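Local coordinates for archaeal Sm-like protein AF-Sm2 (Archaeoglobus fulgidus, PDB 1LJO) that probably binds RNA as a ring-forming protein of the Sm/LSM family, six copies of which make up the assembly, at residues Gln8-Lys11 / Ser12-Gly15. Residues are numbered along the deposited sequence; the frame is centred on the assembly and turned at random.
Sequences QMVK and SMVG
Met13 turns its CG opposite its own carbonyl carbon (chi1 -71°), and a bend at chi3 of -113° carries CE back against Val10 CA, while Met9, with CG anti to its backbone N (chi1 -176°), brings that CG to the same methyl; the bend at chi2 then sends Met9 SD away from the methyl and past Ser12 OG. CE of Met13 thereby lies 4.0 Å from Met9 CG and 4.0 Å from Val10 CG2, the two methionine chains crossing at about a right angle. The same CE also packs against the backbone, 3.4 Å from Val10 CA.

These residues form the end of helix 6-12, which leads into the strongly bent, SH3-like antiparallel sheet of the Sm fold; the chain continues through Gly15, whose backbone pairs with Leu33, to strand 17-22. Ser12 N bonds four residues back, to Gln8 O (3.1 Å), whereas the next two amides bond three residues back, Met13 N to Val10 O at 3.0 Å and Val14 N to Lys11 O at 3.1 Å. Ser12 OG comes back to Met9 O at a doubtfully short 2.5 Å. Separately, the amides of Ser12 and Met13 each give Met9 O a weak bond. CG2 of Val14 lies 3.2 Å from Lys11 O, the acceptor of the Val14 N-H.

Val10 packs on Val36, and Met13 on Leu33, Ile72 and Pro74. Replacing Met13 by an alanine would probably open a gap beside Val10 CA, leaving Met9 CG and Val10 CG2 without their shared methyl. Tyr43 of a second subunit packs on Met9, and Val63 of the same subunit on both Val10 and Met13.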
# COMPACT_ATOMS: atom_id res chain seq x y z
N GLN A 8 -8.77 20.20 -0.45
CA GLN A 8 -9.12 21.55 -0.89
C GLN A 8 -7.95 22.12 -1.70
O GLN A 8 -8.14 22.74 -2.74
CB GLN A 8 -9.38 22.48 0.31
CG GLN A 8 -10.60 22.15 1.15
CD GLN A 8 -10.89 23.22 2.21
OE1 GLN A 8 -10.05 23.51 3.06
NE2 GLN A 8 -12.08 23.80 2.15
N MET A 9 -6.74 21.90 -1.19
CA MET A 9 -5.55 22.40 -1.86
C MET A 9 -5.39 21.75 -3.23
O MET A 9 -5.17 22.45 -4.22
CB MET A 9 -4.31 22.11 -0.99
CG MET A 9 -3.01 22.67 -1.56
SD MET A 9 -3.10 24.45 -1.89
CE MET A 9 -1.68 24.66 -2.96
N VAL A 10 -5.51 20.43 -3.30
CA VAL A 10 -5.36 19.74 -4.58
C VAL A 10 -6.40 20.19 -5.61
O VAL A 10 -6.07 20.36 -6.78
CB VAL A 10 -5.46 18.20 -4.41
CG1 VAL A 10 -5.34 17.51 -5.77
CG2 VAL A 10 -4.36 17.71 -3.47
N LYS A 11 -7.64 20.40 -5.17
CA LYS A 11 -8.67 20.83 -6.10
C LYS A 11 -8.35 22.22 -6.64
O LYS A 11 -8.66 22.52 -7.79
CB LYS A 11 -10.05 20.82 -5.42
CG LYS A 11 -11.20 21.07 -6.40
CD LYS A 11 -12.56 20.81 -5.76
CE LYS A 11 -12.88 21.80 -4.65
NZ LYS A 11 -12.95 23.20 -5.15
N SER A 12 -7.72 23.06 -5.83
CA SER A 12 -7.37 24.41 -6.27
C SER A 12 -6.30 24.37 -7.36
O SER A 12 -6.09 25.35 -8.06
CB SER A 12 -6.86 25.24 -5.09
OG SER A 12 -5.55 24.85 -4.70
N MET A 13 -5.63 23.22 -7.51
CA MET A 13 -4.59 23.07 -8.53
C MET A 13 -5.16 22.67 -9.89
O MET A 13 -4.42 22.59 -10.88
CB MET A 13 -3.57 22.01 -8.09
CG MET A 13 -2.66 22.42 -6.95
SD MET A 13 -1.53 21.07 -6.48
CE MET A 13 -2.14 20.68 -4.86
N VAL A 14 -6.46 22.40 -9.95
CA VAL A 14 -7.08 22.00 -11.21
C VAL A 14 -6.93 23.11 -12.25
O VAL A 14 -7.13 24.29 -11.95
CB VAL A 14 -8.58 21.68 -11.03
CG1 VAL A 14 -9.25 21.55 -12.38
CG2 VAL A 14 -8.73 20.39 -10.23
N GLY A 15 -6.59 22.72 -13.47
CA GLY A 15 -6.41 23.71 -14.52
C GLY A 15 -4.99 24.24 -14.56
O GLY A 15 -4.62 24.98 -15.47